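Local coordinates for 6-O-methylguanine DNA methyltransferase (Enterococcus faecalis, PDB 2B6C), which is predicted to be a DNA alkylation repair enzyme of the AlkD-like family, an all-helical protein whose activity has not been established, at residues V143-Q148 and F173-A178; K46-W51 and I76-Q81; H25-A30 and W103-D108. One frame throughout, in Å; residues are numbered along the deposited sequence.

All three contacts join helices or loops of one all-helical chain, and they are spread along it. Contact 2 is nested within the loop that contact 3 closes, and contact 1 follows both in series. Contact 3 lies between the others and touches each: its W104 CD1 is 3.6 Å from F174 CE2 of contact 1, and its S106 O is 3.6 Å from I76 CD1 of contact 2. Contacts 1 and 2 do not meet; their centres are about 26 Å apart and their nearest atoms about 10 Å. Glycerol, probably from the crystallisation liquor, is bound at H49 and Q81 in contact 2 and at H25 in contact 3.

Contact 1. Residues V143-Q148 and F173-A178; sequences VALNLQ and FFIQKA
Helix-to-helix packing within the all-helical AlkD-like fold brings L145, near the C-terminal end of helix 138-146, against I175 and A178 in the first turns of helix 173-186. The CA atoms of L145 and A178 are 6.1 Å apart, a close approach consistent with the small side chain of A178. One branch of the leucine does most of the touching. Its CD1 reaches the A178 methyl, with L145 CD1 and A178 CB 3.9 Å apart, and the same methyl also meets the tip of the isoleucine, with L145 CD1 and I175 CD1 4.0 Å apart. CD1 thus touches two residues about one turn apart on the same helix. CG of L145 lies anti to the carbonyl carbon (chi1 -76°), which sends the branch across toward the second helix. I175 starts out alongside the interface, and its CD1 swings in to meet the leucine. N146 adds its side chain beside the A178 methyl. Around this buried apolar patch, L145 also packs on I179 and N146 on W181 and S182, all of helix 173-186, while A178 rests on R142 of helix 138-146. V143 and A144 of that same helix pack against F132 of helix 125-132.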
loop_
_atom_site.group_PDB
_atom_site.type_symbol
_atom_site.label_atom_id
_atom_site.label_comp_id
_atom_site.label_asym_id
_atom_site.label_seq_id
_atom_site.Cartn_x
_atom_site.Cartn_y
_atom_site.Cartn_z
ATOM N N VAL B 143 -6.773 -16.861 16.664
ATOM C CA VAL B 143 -5.837 -15.941 16.032
ATOM C C VAL B 143 -4.390 -16.467 16.123
ATOM O O VAL B 143 -3.689 -16.404 15.118
ATOM C CB VAL B 143 -5.954 -14.462 16.583
ATOM C CG1 VAL B 143 -4.816 -13.489 15.971
ATOM C CG2 VAL B 143 -7.336 -13.883 16.261
ATOM N N ALA B 144 -3.968 -16.984 17.301
ATOM C CA ALA B 144 -2.631 -17.580 17.461
ATOM C C ALA B 144 -2.405 -18.735 16.474
ATOM O O ALA B 144 -1.339 -18.825 15.823
ATOM C CB ALA B 144 -2.386 -18.047 18.923
ATOM N N LEU B 145 -3.433 -19.564 16.324
ATOM C CA LEU B 145 -3.376 -20.728 15.449
ATOM C C LEU B 145 -3.341 -20.370 13.969
ATOM O O LEU B 145 -2.714 -21.060 13.173
ATOM C CB LEU B 145 -4.546 -21.686 15.738
ATOM C CG LEU B 145 -4.440 -22.556 16.983
ATOM C CD1 LEU B 145 -5.828 -23.106 17.363
ATOM C CD2 LEU B 145 -3.432 -23.739 16.756
ATOM N N ASN B 146 -3.999 -19.284 13.608
ATOM C CA ASN B 146 -4.127 -18.895 12.227
ATOM C C ASN B 146 -3.338 -17.637 11.878
ATOM O O ASN B 146 -3.467 -17.120 10.779
ATOM C CB ASN B 146 -5.624 -18.768 11.865
ATOM C CG ASN B 146 -6.342 -20.127 11.837
ATOM O OD1 ASN B 146 -5.702 -21.209 11.851
ATOM N ND2 ASN B 146 -7.665 -20.082 11.770
ATOM N N LEU B 147 -2.510 -17.142 12.800
ATOM C CA LEU B 147 -1.719 -15.929 12.544
ATOM C C LEU B 147 -0.874 -16.060 11.276
ATOM O O LEU B 147 -0.680 -15.083 10.540
ATOM C CB LEU B 147 -0.812 -15.602 13.743
ATOM C CG LEU B 147 0.016 -14.306 13.691
ATOM C CD1 LEU B 147 -0.884 -13.070 13.477
ATOM C CD2 LEU B 147 0.871 -14.172 14.943
ATOM N N GLN B 148 -0.412 -17.284 11.003
ATOM C CA GLN B 148 0.603 -17.500 9.973
ATOM C C GLN B 148 0.085 -18.113 8.660
ATOM O O GLN B 148 0.887 -18.496 7.820
ATOM C CB GLN B 148 1.710 -18.370 10.560
ATOM C CG GLN B 148 2.133 -17.923 11.979
ATOM C CD GLN B 148 3.439 -18.530 12.382
ATOM O OE1 GLN B 148 4.495 -18.161 11.853
ATOM N NE2 GLN B 148 3.384 -19.509 13.265
ATOM N N PHE B 173 -15.138 -26.780 18.278
ATOM C CA PHE B 173 -15.144 -26.781 16.812
ATOM C C PHE B 173 -14.281 -25.674 16.202
ATOM O O PHE B 173 -13.499 -25.932 15.306
ATOM C CB PHE B 173 -16.587 -26.694 16.254
ATOM C CG PHE B 173 -16.650 -26.402 14.764
ATOM C CD1 PHE B 173 -16.541 -27.431 13.818
ATOM C CD2 PHE B 173 -16.777 -25.073 14.305
ATOM C CE1 PHE B 173 -16.585 -27.155 12.439
ATOM C CE2 PHE B 173 -16.810 -24.781 12.931
ATOM C CZ PHE B 173 -16.712 -25.828 11.996
ATOM N N PHE B 174 -14.416 -24.445 16.673
ATOM C CA PHE B 174 -13.687 -23.335 16.052
ATOM C C PHE B 174 -12.189 -23.409 16.338
ATOM O O PHE B 174 -11.389 -22.753 15.680
ATOM C CB PHE B 174 -14.243 -21.992 16.497
ATOM C CG PHE B 174 -15.625 -21.707 15.966
ATOM C CD1 PHE B 174 -16.731 -21.773 16.808
ATOM C CD2 PHE B 174 -15.822 -21.371 14.620
ATOM C CE1 PHE B 174 -18.020 -21.502 16.308
ATOM C CE2 PHE B 174 -17.106 -21.110 14.130
ATOM C CZ PHE B 174 -18.197 -21.174 14.975
ATOM N N ILE B 175 -11.817 -24.191 17.343
ATOM C CA ILE B 175 -10.408 -24.402 17.617
ATOM C C ILE B 175 -9.872 -25.556 16.764
ATOM O O ILE B 175 -8.825 -25.421 16.118
ATOM C CB ILE B 175 -10.147 -24.575 19.141
ATOM C CG1 ILE B 175 -10.242 -23.226 19.860
ATOM C CG2 ILE B 175 -8.829 -25.276 19.376
ATOM C CD1 ILE B 175 -9.082 -22.240 19.557
ATOM N N GLN B 176 -10.607 -26.663 16.685
ATOM C CA GLN B 176 -10.101 -27.802 15.919
ATOM C C GLN B 176 -10.023 -27.448 14.416
ATOM O O GLN B 176 -9.073 -27.833 13.727
ATOM C CB GLN B 176 -10.932 -29.069 16.177
ATOM C CG GLN B 176 -10.745 -29.656 17.594
ATOM C CD GLN B 176 -9.296 -29.944 17.862
ATOM O OE1 GLN B 176 -8.604 -30.407 16.974
ATOM N NE2 GLN B 176 -8.814 -29.630 19.051
ATOM N N LYS B 177 -11.024 -26.709 13.938
ATOM C CA LYS B 177 -11.054 -26.156 12.601
ATOM C C LYS B 177 -9.830 -25.291 12.332
ATOM O O LYS B 177 -9.235 -25.388 11.266
ATOM C CB LYS B 177 -12.284 -25.287 12.451
ATOM C CG LYS B 177 -13.138 -25.642 11.260
ATOM C CD LYS B 177 -12.480 -25.179 9.998
ATOM C CE LYS B 177 -13.479 -25.117 8.898
ATOM N NZ LYS B 177 -13.047 -25.989 7.746
ATOM N N ALA B 178 -9.458 -24.455 13.304
ATOM C CA ALA B 178 -8.292 -23.581 13.210
ATOM C C ALA B 178 -6.984 -24.383 13.157
ATOM O O ALA B 178 -6.061 -24.031 12.416
ATOM C CB ALA B 178 -8.272 -22.587 14.363
#

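Contact 2. Residues K46-W51 and I76-Q81; sequences KESHTW and IDLALQ
S48 and L78 meet methyl to methylene: the CD2 branch of the leucine presses on the serine CB, and the 3.5 Å between S48 CB and L78 CD2 is tighter than usual carbon packing. The same methyl reaches the indole of W51 obliquely, L78 CD2 lying 4.1 Å from W51 CZ3, with the two side chains crossing at about a right angle. The indole itself is folded back under its own chain, with S48 CA over the centre of one face; in the modelled conformer of E47, its NE1 donates to E47 OE2. The type I beta turn from S48 to W51, after helix 34-48, brings the tryptophan round beside helix 69-81, and these two helices pack together in the all-helical AlkD-like fold. H49 lies at the other end of the contact, its CG anti to the carbonyl carbon (chi1 -57°), turning the ring toward Q81. ND1 is placed to donate to K46 O, three residues back, and NE2 to Q81 O across the gap, H49 NE2 and Q81 O being 3.1 Å apart; both bonds together would require a protonated imidazole. The second is bent (136° at the hydrogen) and leaves the ring edge nearly in plane, but comes in well above the Q81 carbonyl plane. Q81 O also accepts from a bound glycerol, and H49 packs on Q84 of the second subunit.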
loop_
_atom_site.group_PDB
_atom_site.type_symbol
_atom_site.label_atom_id
_atom_site.label_comp_id
_atom_site.label_asym_id
_atom_site.label_seq_id
_atom_site.Cartn_x
_atom_site.Cartn_y
_atom_site.Cartn_z
ATOM N N LYS B 46 -10.619 5.224 1.462
ATOM C CA LYS B 46 -9.636 6.092 0.823
ATOM C C LYS B 46 -9.285 7.300 1.701
ATOM O O LYS B 46 -8.121 7.615 1.886
ATOM C CB LYS B 46 -10.135 6.539 -0.557
ATOM C CG LYS B 46 -9.348 7.685 -1.204
ATOM C CD LYS B 46 -10.002 8.170 -2.513
ATOM C CE LYS B 46 -9.934 7.133 -3.615
ATOM N NZ LYS B 46 -10.175 7.722 -4.972
ATOM N N GLU B 47 -10.288 7.991 2.241
ATOM C CA GLU B 47 -9.998 9.197 3.019
ATOM C C GLU B 47 -9.417 8.878 4.400
ATOM O O GLU B 47 -8.760 9.718 4.990
ATOM C CB GLU B 47 -11.203 10.167 3.078
ATOM C CG GLU B 47 -11.999 10.207 4.382
ATOM C CD GLU B 47 -12.789 11.503 4.569
ATOM O OE1 GLU B 47 -12.980 12.232 3.568
ATOM O OE2 GLU B 47 -13.221 11.793 5.714
ATOM N N SER B 48 -9.641 7.654 4.881
ATOM C CA SER B 48 -9.166 7.240 6.196
ATOM C C SER B 48 -7.633 7.320 6.321
ATOM O O SER B 48 -7.126 7.611 7.388
ATOM C CB SER B 48 -9.651 5.837 6.527
ATOM O OG SER B 48 -8.885 4.868 5.810
ATOM N N HIS B 49 -6.909 7.059 5.231
ATOM C CA HIS B 49 -5.426 7.229 5.192
ATOM C C HIS B 49 -4.957 8.629 5.540
ATOM O O HIS B 49 -3.806 8.812 5.979
ATOM C CB HIS B 49 -4.879 6.883 3.810
ATOM C CG HIS B 49 -5.232 5.502 3.362
ATOM N ND1 HIS B 49 -6.153 5.255 2.367
ATOM C CD2 HIS B 49 -4.798 4.294 3.779
ATOM C CE1 HIS B 49 -6.281 3.955 2.197
ATOM N NE2 HIS B 49 -5.474 3.348 3.046
ATOM N N THR B 50 -5.846 9.609 5.352
ATOM C CA THR B 50 -5.493 11.018 5.564
ATOM C C THR B 50 -5.800 11.500 6.997
ATOM O O THR B 50 -5.381 12.585 7.400
ATOM C CB THR B 50 -6.178 11.982 4.497
ATOM O OG1 THR B 50 -7.546 12.213 4.838
ATOM C CG2 THR B 50 -6.101 11.421 3.072
ATOM N N TRP B 51 -6.556 10.711 7.749
ATOM C CA TRP B 51 -6.968 11.102 9.092
ATOM C C TRP B 51 -5.795 11.077 10.056
ATOM O O TRP B 51 -4.948 10.184 9.970
ATOM C CB TRP B 51 -8.088 10.210 9.663
ATOM C CG TRP B 51 -9.368 10.176 8.865
ATOM C CD1 TRP B 51 -9.843 11.130 7.968
ATOM C CD2 TRP B 51 -10.368 9.159 8.926
ATOM N NE1 TRP B 51 -11.058 10.716 7.442
ATOM C CE2 TRP B 51 -11.406 9.525 8.020
ATOM C CE3 TRP B 51 -10.470 7.949 9.622
ATOM C CZ2 TRP B 51 -12.527 8.719 7.808
ATOM C CZ3 TRP B 51 -11.580 7.166 9.418
ATOM C CH2 TRP B 51 -12.587 7.542 8.506
ATOM N N ILE B 76 -12.962 -3.110 10.737
ATOM C CA ILE B 76 -11.771 -3.956 10.508
ATOM C C ILE B 76 -11.109 -3.596 9.168
ATOM O O ILE B 76 -9.873 -3.614 9.055
ATOM C CB ILE B 76 -12.093 -5.477 10.610
ATOM C CG1 ILE B 76 -12.718 -5.757 11.985
ATOM C CG2 ILE B 76 -10.789 -6.295 10.424
ATOM C CD1 ILE B 76 -13.349 -7.169 12.222
ATOM N N ASP B 77 -11.922 -3.225 8.168
ATOM C CA ASP B 77 -11.384 -2.727 6.885
ATOM C C ASP B 77 -10.596 -1.427 7.094
ATOM O O ASP B 77 -9.585 -1.219 6.460
ATOM C CB ASP B 77 -12.493 -2.496 5.830
ATOM C CG ASP B 77 -12.903 -3.767 5.109
ATOM O OD1 ASP B 77 -12.197 -4.814 5.212
ATOM O OD2 ASP B 77 -13.958 -3.725 4.435
ATOM N N LEU B 78 -11.065 -0.560 7.985
ATOM C CA LEU B 78 -10.317 0.663 8.297
ATOM C C LEU B 78 -8.921 0.360 8.856
ATOM O O LEU B 78 -7.925 1.013 8.490
ATOM C CB LEU B 78 -11.076 1.571 9.279
ATOM C CG LEU B 78 -12.276 2.295 8.668
ATOM C CD1 LEU B 78 -13.158 2.875 9.775
ATOM C CD2 LEU B 78 -11.806 3.425 7.752
ATOM N N ALA B 79 -8.868 -0.634 9.727
ATOM C CA ALA B 79 -7.638 -1.086 10.318
ATOM C C ALA B 79 -6.773 -1.773 9.267
ATOM O O ALA B 79 -5.587 -1.472 9.126
ATOM C CB ALA B 79 -7.937 -2.031 11.515
ATOM N N LEU B 80 -7.368 -2.684 8.511
ATOM C CA LEU B 80 -6.646 -3.383 7.452
ATOM C C LEU B 80 -6.028 -2.439 6.402
ATOM O O LEU B 80 -4.888 -2.615 5.989
ATOM C CB LEU B 80 -7.589 -4.339 6.740
ATOM C CG LEU B 80 -7.569 -5.777 7.195
ATOM C CD1 LEU B 80 -8.914 -6.379 6.775
ATOM C CD2 LEU B 80 -6.373 -6.452 6.473
ATOM N N GLN B 81 -6.809 -1.460 5.954
ATOM C CA GLN B 81 -6.343 -0.468 4.971
ATOM C C GLN B 81 -5.208 0.430 5.465
ATOM O O GLN B 81 -4.437 0.942 4.667
ATOM C CB GLN B 81 -7.515 0.417 4.505
ATOM C CG GLN B 81 -8.540 -0.292 3.612
ATOM C CD GLN B 81 -7.947 -1.297 2.615
ATOM O OE1 GLN B 81 -7.922 -2.515 2.870
ATOM N NE2 GLN B 81 -7.491 -0.800 1.477
#

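Contact 3. Residues H25-A30 and W103-D108; sequences HQFVFA and WWDSVD
The irregular segment 25-30 faces the start of helix 104-120, with W103 at its N-cap and the CA atoms of Q26 and W103, the nearest pair, 9.3 Å apart, a gap that long side chains fill. Q26 and F27 both come to the indole of W103. The amide of Q26 is tilted, with NE2 reaching one face of the indole: it stands 3.1 Å above the W103 ring plane, over its centre, with the amide and ring planes 59° apart. CG of Q26 sits between its backbone N and carbonyl carbon (chi1 61°), and the chain then runs extended to bring the amide over the ring. NE2 is further held by a hydrogen bond to M23 O. F27 approaches with its edge. Its ring forms an offset edge-to-face pair with the five-membered ring of W103, centroids 6.0 Å apart and planes at 63°, while its CE1 also touches the tryptophan methylene, F27 CE1 and W103 CB being 3.5 Å apart. D105 OD1 comes obliquely to the F27 ring, but its carboxylate is engaged by R69 and Y73 of helix 69-81, and R69 also makes a cation-pi contact with F27. The contact therefore ties the loop after helix 13-22 to helices 69-81 and 104-120, while W103 meets F174 of helix 173-186 edge-to-face and V107 packs on W139 and V143 of helix 138-146.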
loop_
_atom_site.group_PDB
_atom_site.type_symbol
_atom_site.label_atom_id
_atom_site.label_comp_id
_atom_site.label_asym_id
_atom_site.label_seq_id
_atom_site.Cartn_x
_atom_site.Cartn_y
_atom_site.Cartn_z
ATOM N N HIS B 25 -28.244 -16.078 13.953
ATOM C CA HIS B 25 -29.183 -15.117 14.570
ATOM C C HIS B 25 -28.659 -14.433 15.807
ATOM O O HIS B 25 -29.433 -14.125 16.713
ATOM C CB HIS B 25 -30.517 -15.801 14.953
ATOM C CG HIS B 25 -31.216 -16.427 13.799
ATOM N ND1 HIS B 25 -31.876 -15.687 12.836
ATOM C CD2 HIS B 25 -31.336 -17.725 13.436
ATOM C CE1 HIS B 25 -32.396 -16.510 11.944
ATOM N NE2 HIS B 25 -32.082 -17.751 12.286
ATOM N N GLN B 26 -27.372 -14.171 15.870
ATOM C CA GLN B 26 -26.846 -13.521 17.061
ATOM C C GLN B 26 -26.335 -12.101 16.795
ATOM O O GLN B 26 -25.891 -11.453 17.707
ATOM C CB GLN B 26 -25.744 -14.374 17.673
ATOM C CG GLN B 26 -24.565 -14.580 16.756
ATOM C CD GLN B 26 -23.644 -15.639 17.307
ATOM O OE1 GLN B 26 -23.214 -15.579 18.474
ATOM N NE2 GLN B 26 -23.332 -16.613 16.483
ATOM N N PHE B 27 -26.404 -11.655 15.543
ATOM C CA PHE B 27 -26.062 -10.290 15.173
ATOM C C PHE B 27 -27.226 -9.704 14.449
ATOM O O PHE B 27 -27.981 -10.429 13.784
ATOM C CB PHE B 27 -24.838 -10.234 14.246
ATOM C CG PHE B 27 -23.599 -10.826 14.852
ATOM C CD1 PHE B 27 -23.140 -12.074 14.434
ATOM C CD2 PHE B 27 -22.885 -10.127 15.843
ATOM C CE1 PHE B 27 -21.981 -12.657 15.011
ATOM C CE2 PHE B 27 -21.743 -10.698 16.444
ATOM C CZ PHE B 27 -21.302 -11.984 16.031
ATOM N N VAL B 28 -27.345 -8.379 14.532
ATOM C CA VAL B 28 -28.258 -7.624 13.679
ATOM C C VAL B 28 -27.488 -7.277 12.375
ATOM O O VAL B 28 -26.334 -6.813 12.431
ATOM C CB VAL B 28 -28.838 -6.368 14.432
ATOM C CG1 VAL B 28 -29.848 -5.558 13.563
ATOM C CG2 VAL B 28 -29.518 -6.801 15.718
ATOM N N PHE B 29 -28.111 -7.517 11.217
ATOM C CA PHE B 29 -27.525 -7.134 9.936
ATOM C C PHE B 29 -28.296 -6.009 9.267
ATOM O O PHE B 29 -29.528 -5.882 9.459
ATOM C CB PHE B 29 -27.458 -8.339 8.974
ATOM C CG PHE B 29 -26.252 -9.218 9.200
ATOM C CD1 PHE B 29 -26.262 -10.183 10.203
ATOM C CD2 PHE B 29 -25.096 -9.048 8.432
ATOM C CE1 PHE B 29 -25.096 -11.004 10.440
ATOM C CE2 PHE B 29 -23.953 -9.847 8.643
ATOM C CZ PHE B 29 -23.971 -10.836 9.634
ATOM N N ALA B 30 -27.596 -5.219 8.457
ATOM C CA ALA B 30 -28.277 -4.232 7.630
ATOM C C ALA B 30 -28.769 -4.936 6.357
ATOM O O ALA B 30 -29.767 -4.554 5.793
ATOM C CB ALA B 30 -27.357 -3.057 7.290
ATOM N N TRP B 103 -17.253 -13.736 16.571
ATOM C CA TRP B 103 -17.741 -14.949 15.923
ATOM C C TRP B 103 -16.703 -15.195 14.824
ATOM O O TRP B 103 -15.812 -14.371 14.660
ATOM C CB TRP B 103 -19.147 -14.724 15.343
ATOM C CG TRP B 103 -19.865 -15.972 14.887
ATOM C CD1 TRP B 103 -20.329 -16.241 13.630
ATOM C CD2 TRP B 103 -20.225 -17.105 15.705
ATOM N NE1 TRP B 103 -20.960 -17.475 13.612
ATOM C CE2 TRP B 103 -20.929 -18.010 14.877
ATOM C CE3 TRP B 103 -20.053 -17.419 17.067
ATOM C CZ2 TRP B 103 -21.433 -19.222 15.351
ATOM C CZ3 TRP B 103 -20.572 -18.640 17.542
ATOM C CH2 TRP B 103 -21.236 -19.519 16.676
ATOM N N TRP B 104 -16.799 -16.276 14.051
ATOM C CA TRP B 104 -15.672 -16.578 13.143
ATOM C C TRP B 104 -15.480 -15.474 12.082
ATOM O O TRP B 104 -14.381 -15.255 11.589
ATOM C CB TRP B 104 -15.847 -17.965 12.493
ATOM C CG TRP B 104 -17.080 -18.059 11.600
ATOM C CD1 TRP B 104 -18.311 -18.586 11.938
ATOM C CD2 TRP B 104 -17.197 -17.605 10.248
ATOM N NE1 TRP B 104 -19.178 -18.485 10.873
ATOM C CE2 TRP B 104 -18.529 -17.889 9.826
ATOM C CE3 TRP B 104 -16.301 -17.014 9.327
ATOM C CZ2 TRP B 104 -18.986 -17.592 8.543
ATOM C CZ3 TRP B 104 -16.771 -16.686 8.053
ATOM C CH2 TRP B 104 -18.102 -16.987 7.673
ATOM N N ASP B 105 -16.558 -14.769 11.740
ATOM C CA ASP B 105 -16.507 -13.762 10.700
ATOM C C ASP B 105 -15.635 -12.548 11.100
ATOM O O ASP B 105 -14.769 -12.124 10.314
ATOM C CB ASP B 105 -17.925 -13.364 10.233
ATOM C CG ASP B 105 -18.800 -12.786 11.348
ATOM O OD1 ASP B 105 -18.620 -13.145 12.524
ATOM O OD2 ASP B 105 -19.700 -11.952 11.047
ATOM N N SER B 106 -15.847 -12.005 12.298
ATOM C CA SER B 106 -14.999 -10.894 12.783
ATOM C C SER B 106 -13.600 -11.319 13.229
ATOM O O SER B 106 -12.643 -10.611 12.994
ATOM C CB SER B 106 -15.668 -10.108 13.925
ATOM O OG SER B 106 -15.759 -10.899 15.106
ATOM N N VAL B 107 -13.494 -12.462 13.905
ATOM C CA VAL B 107 -12.212 -12.951 14.411
ATOM C C VAL B 107 -11.240 -13.293 13.257
ATOM O O VAL B 107 -10.034 -12.974 13.343
ATOM C CB VAL B 107 -12.412 -14.174 15.377
ATOM C CG1 VAL B 107 -11.070 -14.815 15.763
ATOM C CG2 VAL B 107 -13.168 -13.725 16.635
ATOM N N ASP B 108 -11.748 -13.933 12.205
ATOM C CA ASP B 108 -10.944 -14.245 11.031
ATOM C C ASP B 108 -10.578 -12.965 10.293
ATOM O O ASP B 108 -9.488 -12.866 9.758
ATOM C CB ASP B 108 -11.661 -15.229 10.076
ATOM C CG ASP B 108 -11.805 -16.634 10.661
ATOM O OD1 ASP B 108 -11.168 -16.953 11.694
ATOM O OD2 ASP B 108 -12.563 -17.458 10.068
#